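Local coordinates for protein HpuA (Kingella denitrificans ATCC 33394, PDB 5EC6) that binds haemoglobin at the bacterial surface as an outer-membrane lipoprotein receptor, probably as a step in acquiring haem iron, at residues 20-25 against 80-85; 46-51 against 72-77; 115-120 against 138-143; 148-153 against 297-302. All coordinates share one frame; numbering follows the deposited sequence.

Contact 1 of 4, residues 20-25 against 80-85; sequences RAVDTT and YYDFGT
T24 lays its methyl group on the ring of Y80, a CH-pi contact between a loop residue and an edge-strand tyrosine. CG2 sits 3.8 Å from the centroid of the Y80 ring, 25° off the ring normal. It is displaced toward the rim, so its nearest ring atom is CD1 of Y80. The T24 and Y80 side chains cross at about a right angle. OG1 of T24 lies between the backbone N and the carbonyl carbon (chi1 67°), which turns CG2 to the ring. The ring of F52 meets that of Y80 with the two planes nearly perpendicular.

One direct hydrogen bond joins the backbones: V22 N donates to Y80 O at 2.7 Å. Two waters widen the link. One accepts from Y80 N and donates to V22 O at 2.7 Å. The other accepts from D82 N and donates to R20 O at 2.8 Å. The loop 20-25 thus runs along strand 80-81, an outer strand of a four-stranded antiparallel sheet.

V22 turns its side chain to the sheet and packs on L72, and its CB comes 4.3 Å from CB of Y80. A21 packs CB 3.9 Å from CE1 of the Y81 ring. D111 takes Y81 OH on OD1 and A21 N on OD2.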
loop_
_atom_site.group_PDB
_atom_site.type_symbol
_atom_site.label_atom_id
_atom_site.label_comp_id
_atom_site.label_asym_id
_atom_site.label_seq_id
_atom_site.Cartn_x
_atom_site.Cartn_y
_atom_site.Cartn_z
ATOM N N ARG A 20 0.599 8.011 -20.931
ATOM C CA ARG A 20 1.435 9.180 -21.032
ATOM C C ARG A 20 1.666 9.898 -19.708
ATOM O O ARG A 20 0.736 10.079 -18.905
ATOM C CB ARG A 20 0.862 10.169 -22.066
ATOM C CG ARG A 20 0.859 9.590 -23.487
ATOM C CD ARG A 20 0.307 10.579 -24.534
ATOM N NE ARG A 20 -0.924 11.221 -24.074
ATOM C CZ ARG A 20 -2.142 10.663 -24.042
ATOM N NH1 ARG A 20 -2.367 9.431 -24.490
ATOM N NH2 ARG A 20 -3.165 11.363 -23.570
ATOM N N ALA A 21 2.877 10.391 -19.558
ATOM C CA ALA A 21 3.251 11.142 -18.366
ATOM C C ALA A 21 2.443 12.404 -18.213
ATOM O O ALA A 21 2.062 13.063 -19.207
ATOM C CB ALA A 21 4.699 11.476 -18.383
ATOM N N VAL A 22 2.215 12.776 -16.961
ATOM C CA VAL A 22 1.580 14.061 -16.662
ATOM C C VAL A 22 2.563 15.210 -16.740
ATOM O O VAL A 22 3.631 15.183 -16.137
ATOM C CB VAL A 22 0.914 13.998 -15.255
ATOM C CG1 VAL A 22 0.244 15.321 -14.901
ATOM C CG2 VAL A 22 -0.100 12.874 -15.217
ATOM N N ASP A 23 2.232 16.278 -17.487
ATOM C CA ASP A 23 3.167 17.390 -17.543
ATOM C C ASP A 23 2.891 18.338 -16.410
ATOM O O ASP A 23 2.081 19.270 -16.499
ATOM C CB ASP A 23 3.090 18.108 -18.894
ATOM C CG ASP A 23 3.928 19.358 -18.943
ATOM O OD1 ASP A 23 4.785 19.635 -18.056
ATOM O OD2 ASP A 23 3.707 20.088 -19.916
ATOM N N THR A 24 3.614 18.133 -15.316
ATOM C CA THR A 24 3.426 18.926 -14.129
ATOM C C THR A 24 3.911 20.376 -14.288
ATOM O O THR A 24 3.631 21.194 -13.442
ATOM C CB THR A 24 4.113 18.292 -12.922
ATOM O OG1 THR A 24 5.525 18.335 -13.137
ATOM C CG2 THR A 24 3.644 16.842 -12.756
ATOM N N THR A 25 4.608 20.703 -15.377
ATOM C CA THR A 25 5.013 22.119 -15.575
ATOM C C THR A 25 3.830 23.019 -15.962
ATOM O O THR A 25 3.946 24.256 -15.919
ATOM C CB THR A 25 6.147 22.285 -16.632
ATOM O OG1 THR A 25 5.652 22.030 -17.958
ATOM C CG2 THR A 25 7.322 21.346 -16.308
ATOM N N TYR A 80 6.035 11.777 -14.123
ATOM C CA TYR A 80 4.862 11.614 -13.265
ATOM C C TYR A 80 3.717 10.907 -13.969
ATOM O O TYR A 80 3.446 11.141 -15.158
ATOM C CB TYR A 80 4.358 12.973 -12.812
ATOM C CG TYR A 80 5.218 13.736 -11.845
ATOM C CD1 TYR A 80 6.240 14.574 -12.293
ATOM C CD2 TYR A 80 5.004 13.666 -10.492
ATOM C CE1 TYR A 80 7.009 15.275 -11.410
ATOM C CE2 TYR A 80 5.745 14.389 -9.610
ATOM C CZ TYR A 80 6.746 15.221 -10.068
ATOM O OH TYR A 80 7.510 15.949 -9.208
ATOM N N TYR A 81 3.038 10.041 -13.235
ATOM C CA TYR A 81 1.932 9.238 -13.750
ATOM C C TYR A 81 0.722 9.251 -12.839
ATOM O O TYR A 81 0.854 9.269 -11.614
ATOM C CB TYR A 81 2.334 7.785 -14.016
ATOM C CG TYR A 81 3.443 7.698 -15.062
ATOM C CD1 TYR A 81 3.126 7.761 -16.439
ATOM C CD2 TYR A 81 4.777 7.686 -14.689
ATOM C CE1 TYR A 81 4.144 7.773 -17.385
ATOM C CE2 TYR A 81 5.811 7.685 -15.645
ATOM C CZ TYR A 81 5.481 7.753 -16.980
ATOM O OH TYR A 81 6.514 7.721 -17.885
ATOM N N ASP A 82 -0.471 9.275 -13.428
ATOM C CA ASP A 82 -1.638 9.160 -12.564
ATOM C C ASP A 82 -1.989 7.718 -12.278
ATOM O O ASP A 82 -1.545 6.778 -12.942
ATOM C CB ASP A 82 -2.823 10.013 -13.063
ATOM C CG ASP A 82 -3.057 9.902 -14.542
ATOM O OD1 ASP A 82 -2.746 8.862 -15.106
ATOM O OD2 ASP A 82 -3.560 10.885 -15.130
ATOM N N PHE A 83 -2.761 7.539 -11.216
ATOM C CA PHE A 83 -3.376 6.278 -10.912
ATOM C C PHE A 83 -4.712 6.242 -11.654
ATOM O O PHE A 83 -5.578 7.081 -11.410
ATOM C CB PHE A 83 -3.593 6.143 -9.419
ATOM C CG PHE A 83 -2.303 6.120 -8.629
ATOM C CD1 PHE A 83 -1.487 4.999 -8.663
ATOM C CD2 PHE A 83 -1.885 7.241 -7.870
ATOM C CE1 PHE A 83 -0.273 4.964 -7.931
ATOM C CE2 PHE A 83 -0.690 7.196 -7.155
ATOM C CZ PHE A 83 0.106 6.072 -7.184
ATOM N N GLY A 84 -4.864 5.322 -12.571
ATOM C CA GLY A 84 -6.123 5.308 -13.324
ATOM C C GLY A 84 -6.646 3.929 -13.547
ATOM O O GLY A 84 -6.355 2.997 -12.810
ATOM N N THR A 85 -7.400 3.778 -14.633
ATOM C CA THR A 85 -8.166 2.567 -14.814
ATOM C C THR A 85 -7.375 1.398 -15.334
ATOM O O THR A 85 -7.752 0.271 -15.084
ATOM C CB THR A 85 -9.406 2.822 -15.711
ATOM O OG1 THR A 85 -9.014 2.919 -17.076
ATOM C CG2 THR A 85 -10.093 4.111 -15.311
HETATM O O HOH W 1 -0.343 9.501 -16.372
HETATM O O HOH W 2 6.030 13.938 -16.140
#

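Contact 2 of 4, residues 46-51 against 72-77; sequences GGSVKP and LYQAPD
K50 reaches across to Q74, and its NZ donates to OE1 of Q74 at 2.8 Å. The bond comes in tilted 30° from the plane of the amide carbonyl. Both chains are extended beyond CG. The Q74 chain starts with CG anti to the backbone N (chi1 -169°), which helps bring OE1 within reach of the lysine. A water also donates to OE1 of Q74 and lies 2.8 Å from OG of S48. The amide is fixed at its other end too, because NE2 of Q74 bonds to the carbonyl of G78.

Strands 48-57 and 65-74 form a beta hairpin, and this is its end far from the turn. S48 with Q74 and K50 with L72 are antiparallel hydrogen-bonded pairs; V49 with Y73 is the non-hydrogen-bonded pair between them. Q74 N donates to S48 O at 2.8 Å. K50 N donates to L72 O at 2.9 Å.

S48, K50, L72 and Q74 share one face of the sheet; V49 and Y73 lie on the other. V49 CG1 stands at the edge of the Y73 ring, near its plane, and F151 stacks on the same ring. Just before strand 48-57 starts, G47 passes close to the opposing backbone, with CA 3.0 Å from Q74 O. P76 places CG 3.7 Å from G46 O. That oxygen accepts from S149 OG and a water, which accepts from Y73 OH at 2.6 Å.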
loop_
_atom_site.group_PDB
_atom_site.type_symbol
_atom_site.label_atom_id
_atom_site.label_comp_id
_atom_site.label_asym_id
_atom_site.label_seq_id
_atom_site.Cartn_x
_atom_site.Cartn_y
_atom_site.Cartn_z
ATOM N N GLY A 46 13.986 3.884 -5.980
ATOM C CA GLY A 46 13.572 5.244 -6.357
ATOM C C GLY A 46 12.102 5.320 -6.645
ATOM O O GLY A 46 11.416 4.294 -6.711
ATOM N N GLY A 47 11.651 6.557 -6.838
ATOM C CA GLY A 47 10.205 6.795 -7.142
ATOM C C GLY A 47 9.499 7.160 -5.855
ATOM O O GLY A 47 9.886 6.763 -4.735
ATOM N N SER A 48 8.463 7.987 -5.965
ATOM C CA SER A 48 7.692 8.377 -4.801
ATOM C C SER A 48 6.308 8.903 -5.187
ATOM O O SER A 48 6.077 9.293 -6.356
ATOM C CB SER A 48 8.443 9.416 -3.969
ATOM O OG SER A 48 8.535 10.656 -4.623
ATOM N N VAL A 49 5.396 8.890 -4.227
ATOM C CA VAL A 49 4.052 9.515 -4.412
ATOM C C VAL A 49 4.123 10.966 -3.943
ATOM O O VAL A 49 4.738 11.289 -2.899
ATOM C CB VAL A 49 2.918 8.717 -3.746
ATOM C CG1 VAL A 49 2.635 7.451 -4.495
ATOM C CG2 VAL A 49 3.175 8.453 -2.261
ATOM N N LYS A 50 3.523 11.887 -4.734
ATOM C CA LYS A 50 3.667 13.285 -4.473
ATOM C C LYS A 50 2.292 13.969 -4.648
ATOM O O LYS A 50 1.524 13.583 -5.533
ATOM C CB LYS A 50 4.675 13.919 -5.415
ATOM C CG LYS A 50 6.114 13.498 -5.165
ATOM C CD LYS A 50 7.082 14.402 -5.878
ATOM C CE LYS A 50 8.481 14.276 -5.290
ATOM N NZ LYS A 50 9.422 15.003 -6.189
ATOM N N PRO A 51 1.970 14.904 -3.755
ATOM C CA PRO A 51 0.627 15.570 -3.808
ATOM C C PRO A 51 0.635 16.816 -4.704
ATOM O O PRO A 51 1.614 17.586 -4.732
ATOM C CB PRO A 51 0.408 15.990 -2.365
ATOM C CG PRO A 51 1.791 16.274 -1.834
ATOM C CD PRO A 51 2.716 15.311 -2.554
ATOM N N LEU A 72 0.051 12.006 -7.571
ATOM C CA LEU A 72 0.683 11.418 -8.736
ATOM C C LEU A 72 1.869 10.569 -8.271
ATOM O O LEU A 72 2.440 10.850 -7.220
ATOM C CB LEU A 72 1.187 12.495 -9.700
ATOM C CG LEU A 72 0.154 13.506 -10.197
ATOM C CD1 LEU A 72 0.808 14.590 -11.081
ATOM C CD2 LEU A 72 -0.931 12.754 -10.916
ATOM N N TYR A 73 2.196 9.567 -9.072
ATOM C CA TYR A 73 3.373 8.733 -8.861
ATOM C C TYR A 73 4.508 9.345 -9.682
ATOM O O TYR A 73 4.393 9.455 -10.892
ATOM C CB TYR A 73 3.091 7.276 -9.266
ATOM C CG TYR A 73 4.354 6.448 -9.245
ATOM C CD1 TYR A 73 4.956 6.093 -8.062
ATOM C CD2 TYR A 73 4.974 6.109 -10.418
ATOM C CE1 TYR A 73 6.151 5.377 -8.053
ATOM C CE2 TYR A 73 6.160 5.408 -10.419
ATOM C CZ TYR A 73 6.741 5.049 -9.245
ATOM O OH TYR A 73 7.941 4.341 -9.276
ATOM N N GLN A 74 5.601 9.732 -9.034
ATOM C CA GLN A 74 6.838 10.130 -9.762
ATOM C C GLN A 74 7.789 8.908 -9.858
ATOM O O GLN A 74 8.268 8.378 -8.839
ATOM C CB GLN A 74 7.558 11.293 -9.081
ATOM C CG GLN A 74 8.642 11.843 -9.981
ATOM C CD GLN A 74 9.457 12.958 -9.390
ATOM O OE1 GLN A 74 9.632 13.076 -8.190
ATOM N NE2 GLN A 74 9.929 13.838 -10.260
ATOM N N ALA A 75 8.046 8.491 -11.085
ATOM C CA ALA A 75 8.885 7.331 -11.328
ATOM C C ALA A 75 10.341 7.699 -11.074
ATOM O O ALA A 75 10.682 8.862 -10.990
ATOM C CB ALA A 75 8.638 6.862 -12.730
ATOM N N PRO A 76 11.217 6.680 -10.960
ATOM C CA PRO A 76 12.653 6.924 -10.786
ATOM C C PRO A 76 13.298 7.765 -11.877
ATOM O O PRO A 76 14.328 8.395 -11.603
ATOM C CB PRO A 76 13.251 5.521 -10.771
ATOM C CG PRO A 76 12.140 4.614 -10.333
ATOM C CD PRO A 76 10.898 5.235 -10.974
ATOM N N ASP A 77 12.700 7.797 -13.066
ATOM C CA ASP A 77 13.189 8.639 -14.159
ATOM C C ASP A 77 12.696 10.059 -14.113
ATOM O O ASP A 77 12.963 10.834 -15.023
ATOM C CB ASP A 77 12.898 7.969 -15.536
ATOM C CG ASP A 77 11.402 7.859 -15.881
ATOM O OD1 ASP A 77 10.538 8.378 -15.082
ATOM O OD2 ASP A 77 11.085 7.232 -16.939
HETATM O O HOH W 3 8.830 3.086 -7.162
HETATM O O HOH W 4 10.377 10.976 -6.668
#

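Contact 3 of 4, residues 115-120 against 138-143; sequences KMIACC and FGAWMS
M142 lies beside K115, the two side chains pointing the same way. CB of M142 sits 4.0 Å from K115 O. CG is anti to the backbone N (chi1 176°), and the chain stays extended to SD. SD lies 4.1 Å from CD of K115. The chain then bends at chi3 (-84°), so CE turns off the line of the chain. V148 and V184 also pack on this methionine.

The backbones are bound by five hydrogen bonds. M142 N donates to K115 O at 2.8 Å, nearly straight at 175°. I117 and A140 form the next hydrogen-bonded pair, with I117 N to A140 O at 3.0 Å. C119 N closes the row on F138 O.

Between them, A118 and G139 are a non-hydrogen-bonded pair with CA atoms 4.1 Å apart. G139 has no side chain, and its CA comes 3.2 Å from I117 O. At the end, C119 SG meets CE1 of F138 at 3.8 Å, a sulfur-aromatic contact oblique to the ring. This is regular antiparallel pairing of neighbouring strands, 115-118 and 136-142, in a layer that packs through W141 against the hairpin 48-57/65-74, as in a beta sandwich.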
loop_
_atom_site.group_PDB
_atom_site.type_symbol
_atom_site.label_atom_id
_atom_site.label_comp_id
_atom_site.label_asym_id
_atom_site.label_seq_id
_atom_site.Cartn_x
_atom_site.Cartn_y
_atom_site.Cartn_z
ATOM N N LYS A 115 6.877 0.206 -17.529
ATOM C CA LYS A 115 5.526 -0.262 -17.225
ATOM C C LYS A 115 5.200 0.145 -15.774
ATOM O O LYS A 115 6.100 0.354 -14.979
ATOM C CB LYS A 115 5.366 -1.780 -17.341
ATOM C CG LYS A 115 5.855 -2.374 -18.663
ATOM C CD LYS A 115 5.659 -3.877 -18.683
ATOM C CE LYS A 115 6.235 -4.536 -19.935
ATOM N NZ LYS A 115 5.720 -3.885 -21.158
ATOM N N MET A 116 3.910 0.161 -15.477
ATOM C CA MET A 116 3.441 0.508 -14.115
ATOM C C MET A 116 2.253 -0.292 -13.689
ATOM O O MET A 116 1.352 -0.622 -14.448
ATOM C CB MET A 116 3.124 1.996 -14.067
ATOM C CG MET A 116 2.629 2.513 -12.724
ATOM S SD MET A 116 2.278 4.258 -12.890
ATOM C CE MET A 116 1.566 4.633 -11.282
ATOM N N ILE A 117 2.199 -0.605 -12.390
ATOM C CA ILE A 117 0.962 -1.098 -11.810
ATOM C C ILE A 117 0.846 -0.603 -10.351
ATOM O O ILE A 117 1.872 -0.309 -9.688
ATOM C CB ILE A 117 0.956 -2.623 -11.831
ATOM C CG1 ILE A 117 -0.495 -3.157 -11.642
ATOM C CG2 ILE A 117 1.932 -3.180 -10.834
ATOM C CD1 ILE A 117 -0.763 -4.530 -12.130
ATOM N N ALA A 118 -0.404 -0.471 -9.900
ATOM C CA ALA A 118 -0.731 -0.079 -8.531
ATOM C C ALA A 118 -1.962 -0.843 -8.071
ATOM O O ALA A 118 -2.629 -1.547 -8.849
ATOM C CB ALA A 118 -0.941 1.401 -8.444
ATOM N N CYS A 119 -2.256 -0.788 -6.781
ATOM C CA CYS A 119 -3.453 -1.507 -6.261
ATOM C C CYS A 119 -4.760 -1.065 -6.933
ATOM O O CYS A 119 -4.966 0.133 -7.193
ATOM C CB CYS A 119 -3.678 -1.237 -4.798
ATOM S SG CYS A 119 -4.624 -2.560 -3.901
ATOM N N CYS A 120 -5.663 -2.021 -7.175
ATOM C CA CYS A 120 -7.025 -1.673 -7.595
ATOM C C CYS A 120 -7.846 -1.255 -6.388
ATOM O O CYS A 120 -8.532 -2.074 -5.763
ATOM C CB CYS A 120 -7.712 -2.839 -8.318
ATOM S SG CYS A 120 -7.854 -4.386 -7.372
ATOM N N PHE A 138 0.271 1.135 -3.250
ATOM C CA PHE A 138 1.497 0.350 -3.458
ATOM C C PHE A 138 1.475 -0.227 -4.845
ATOM O O PHE A 138 0.407 -0.354 -5.456
ATOM C CB PHE A 138 1.719 -0.713 -2.347
ATOM C CG PHE A 138 0.797 -1.897 -2.403
ATOM C CD1 PHE A 138 -0.530 -1.816 -1.951
ATOM C CD2 PHE A 138 1.237 -3.111 -2.888
ATOM C CE1 PHE A 138 -1.362 -2.909 -1.967
ATOM C CE2 PHE A 138 0.380 -4.197 -2.967
ATOM C CZ PHE A 138 -0.906 -4.104 -2.501
ATOM N N GLY A 139 2.660 -0.572 -5.332
ATOM C CA GLY A 139 2.785 -1.015 -6.699
ATOM C C GLY A 139 4.213 -1.120 -7.111
ATOM O O GLY A 139 5.119 -1.374 -6.295
ATOM N N ALA A 140 4.428 -1.018 -8.436
ATOM C CA ALA A 140 5.776 -1.161 -9.010
ATOM C C ALA A 140 5.851 -0.393 -10.291
ATOM O O ALA A 140 4.853 -0.316 -11.042
ATOM C CB ALA A 140 6.100 -2.611 -9.293
ATOM N N TRP A 141 7.056 0.113 -10.561
ATOM C CA TRP A 141 7.400 0.675 -11.851
ATOM C C TRP A 141 8.548 -0.162 -12.427
ATOM O O TRP A 141 9.472 -0.564 -11.705
ATOM C CB TRP A 141 7.799 2.114 -11.688
ATOM C CG TRP A 141 8.356 2.824 -12.916
ATOM C CD1 TRP A 141 7.667 3.563 -13.820
ATOM C CD2 TRP A 141 9.753 2.930 -13.286
ATOM N NE1 TRP A 141 8.529 4.112 -14.765
ATOM C CE2 TRP A 141 9.822 3.747 -14.438
ATOM C CE3 TRP A 141 10.928 2.397 -12.765
ATOM C CZ2 TRP A 141 11.030 4.045 -15.061
ATOM C CZ3 TRP A 141 12.151 2.742 -13.370
ATOM C CH2 TRP A 141 12.174 3.550 -14.503
ATOM N N MET A 142 8.459 -0.414 -13.721
ATOM C CA MET A 142 9.539 -1.110 -14.444
ATOM C C MET A 142 10.133 -0.156 -15.463
ATOM O O MET A 142 9.377 0.472 -16.198
ATOM C CB MET A 142 9.008 -2.356 -15.116
ATOM C CG MET A 142 10.066 -3.058 -15.959
ATOM S SD MET A 142 9.349 -4.404 -16.935
ATOM C CE MET A 142 9.475 -5.535 -15.596
ATOM N N SER A 143 11.464 -0.082 -15.519
ATOM C CA SER A 143 12.145 0.744 -16.534
ATOM C C SER A 143 12.107 0.073 -17.925
ATOM O O SER A 143 11.817 -1.134 -18.050
ATOM C CB SER A 143 13.592 1.055 -16.155
ATOM O OG SER A 143 14.422 -0.048 -16.400
#

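Contact 4 of 4, residues 148-153 against 297-302; sequences VSLFAG and NASFGG
L150 overlaps the backbone of 297-299 with both of its methyl groups. CD1 lies 3.6 Å from N297 O and 3.8 Å from N297 CB. CD2 reaches the backbone N of S299 at 3.9 Å. The L150 and N297 side chains cross at about a right angle.

S299 comes up next to L150, CB to CB at 3.9 Å. Its CB also approaches F151 O, at 3.2 Å. The hydroxyl of S299 is bonded to the carbonyl of G139, in the strand beside 148-154. A152 sets CB 3.6 Å from F300 O. F151 and F300 both turn away from the contact.

The strands run the same way, 19° apart, but face each other unpaired from different layers, with L150, A152 and S299 pointing in. Their axes come no closer than 5.9 Å. Strand 148-154 pairs with 40-43 and 136-142, and strand 298-308 with 174-185 and 283-289. A water accepts from N297 ND2 at 2.9 Å and donates a longer bond to V148 O. N297 OD1 accepts from F290 N, and ND2 donates to G291 O. The contact is thus mainly packing of small and aliphatic groups against backbone, its polar side-chain ends held from outside.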
loop_
_atom_site.group_PDB
_atom_site.type_symbol
_atom_site.label_atom_id
_atom_site.label_comp_id
_atom_site.label_asym_id
_atom_site.label_seq_id
_atom_site.Cartn_x
_atom_site.Cartn_y
_atom_site.Cartn_z
ATOM N N VAL A 148 13.329 -2.811 -11.868
ATOM C CA VAL A 148 12.021 -2.563 -11.219
ATOM C C VAL A 148 12.268 -1.797 -9.929
ATOM O O VAL A 148 13.213 -2.090 -9.188
ATOM C CB VAL A 148 11.308 -3.923 -10.951
ATOM C CG1 VAL A 148 10.014 -3.780 -10.138
ATOM C CG2 VAL A 148 10.954 -4.589 -12.255
ATOM N N SER A 149 11.386 -0.830 -9.627
ATOM C CA SER A 149 11.302 -0.228 -8.293
ATOM C C SER A 149 9.906 -0.429 -7.728
ATOM O O SER A 149 8.924 0.096 -8.285
ATOM C CB SER A 149 11.665 1.236 -8.323
ATOM O OG SER A 149 11.676 1.747 -7.022
ATOM N N LEU A 150 9.823 -1.260 -6.700
ATOM C CA LEU A 150 8.542 -1.519 -6.024
ATOM C C LEU A 150 8.390 -0.494 -4.929
ATOM O O LEU A 150 9.394 -0.079 -4.306
ATOM C CB LEU A 150 8.460 -2.927 -5.511
ATOM C CG LEU A 150 8.664 -4.025 -6.568
ATOM C CD1 LEU A 150 10.092 -4.596 -6.497
ATOM C CD2 LEU A 150 7.570 -5.105 -6.593
ATOM N N PHE A 151 7.138 -0.026 -4.706
ATOM C CA PHE A 151 6.903 1.051 -3.757
ATOM C C PHE A 151 5.631 0.819 -2.953
ATOM O O PHE A 151 4.700 0.118 -3.354
ATOM C CB PHE A 151 6.783 2.429 -4.448
ATOM C CG PHE A 151 5.547 2.579 -5.286
ATOM C CD1 PHE A 151 5.523 2.138 -6.586
ATOM C CD2 PHE A 151 4.410 3.171 -4.742
ATOM C CE1 PHE A 151 4.352 2.266 -7.345
ATOM C CE2 PHE A 151 3.255 3.263 -5.483
ATOM C CZ PHE A 151 3.238 2.829 -6.772
ATOM N N ALA A 152 5.623 1.453 -1.790
ATOM C CA ALA A 152 4.415 1.628 -0.957
ATOM C C ALA A 152 4.548 3.025 -0.360
ATOM O O ALA A 152 5.550 3.364 0.251
ATOM C CB ALA A 152 4.291 0.600 0.150
ATOM N N GLY A 153 3.556 3.881 -0.598
ATOM C CA GLY A 153 3.645 5.225 -0.071
ATOM C C GLY A 153 2.275 5.842 0.202
ATOM O O GLY A 153 1.256 5.368 -0.289
ATOM N N ASN A 297 12.119 -9.153 -4.808
ATOM C CA ASN A 297 11.744 -7.915 -4.084
ATOM C C ASN A 297 10.260 -7.652 -4.220
ATOM O O ASN A 297 9.618 -7.916 -5.245
ATOM C CB ASN A 297 12.539 -6.707 -4.574
ATOM C CG ASN A 297 14.029 -6.822 -4.263
ATOM O OD1 ASN A 297 14.439 -7.759 -3.586
ATOM N ND2 ASN A 297 14.809 -5.828 -4.655
ATOM N N ALA A 298 9.699 -7.119 -3.140
ATOM C CA ALA A 298 8.224 -6.986 -3.005
ATOM C C ALA A 298 7.863 -5.630 -2.435
ATOM O O ALA A 298 8.614 -5.063 -1.630
ATOM C CB ALA A 298 7.663 -8.048 -2.093
ATOM N N SER A 299 6.693 -5.146 -2.810
ATOM C CA SER A 299 5.969 -4.167 -1.998
ATOM C C SER A 299 4.715 -4.783 -1.421
ATOM O O SER A 299 4.264 -5.837 -1.830
ATOM C CB SER A 299 5.656 -2.904 -2.818
ATOM O OG SER A 299 4.846 -3.235 -3.949
ATOM N N PHE A 300 4.142 -4.138 -0.408
ATOM C CA PHE A 300 2.931 -4.642 0.195
ATOM C C PHE A 300 2.125 -3.491 0.775
ATOM O O PHE A 300 2.677 -2.423 1.085
ATOM C CB PHE A 300 3.194 -5.729 1.261
ATOM C CG PHE A 300 3.988 -5.250 2.451
ATOM C CD1 PHE A 300 5.377 -5.325 2.464
ATOM C CD2 PHE A 300 3.337 -4.802 3.590
ATOM C CE1 PHE A 300 6.088 -4.877 3.546
ATOM C CE2 PHE A 300 4.068 -4.340 4.685
ATOM C CZ PHE A 300 5.422 -4.395 4.655
ATOM N N GLY A 301 0.814 -3.721 0.913
ATOM C CA GLY A 301 -0.062 -2.772 1.555
ATOM C C GLY A 301 -1.301 -3.458 2.049
ATOM O O GLY A 301 -1.683 -4.563 1.578
ATOM N N GLY A 302 -1.970 -2.819 3.000
ATOM C CA GLY A 302 -3.215 -3.371 3.484
ATOM C C GLY A 302 -3.866 -2.545 4.564
ATOM O O GLY A 302 -3.430 -1.426 4.849
HETATM O O HOH W 5 13.917 -3.773 -6.530
#

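Contact 1 brings together residues 55 apart in the chain, and contact 2 is nested inside that loop. Contacts 3 and 4 follow in series. Contacts 1 and 2 share the four-stranded antiparallel sheet, where 80-81 borders 65-74; their centres are about 10 Å apart. Contacts 3 and 4, centres about 8 Å apart, join through neighbouring strands 136-142 and 148-154, with W141 O 2.8 Å from S149 N. The two groups meet where W141 packs on Y73, A75 and P76, and where F83 packs on M116 and A118. Contact 4 lies nearest the chain centre and contact 1 near the surface. They join the four-stranded sheet to the layer of 115-118, 136-142 and 148-154, and this to 298-308.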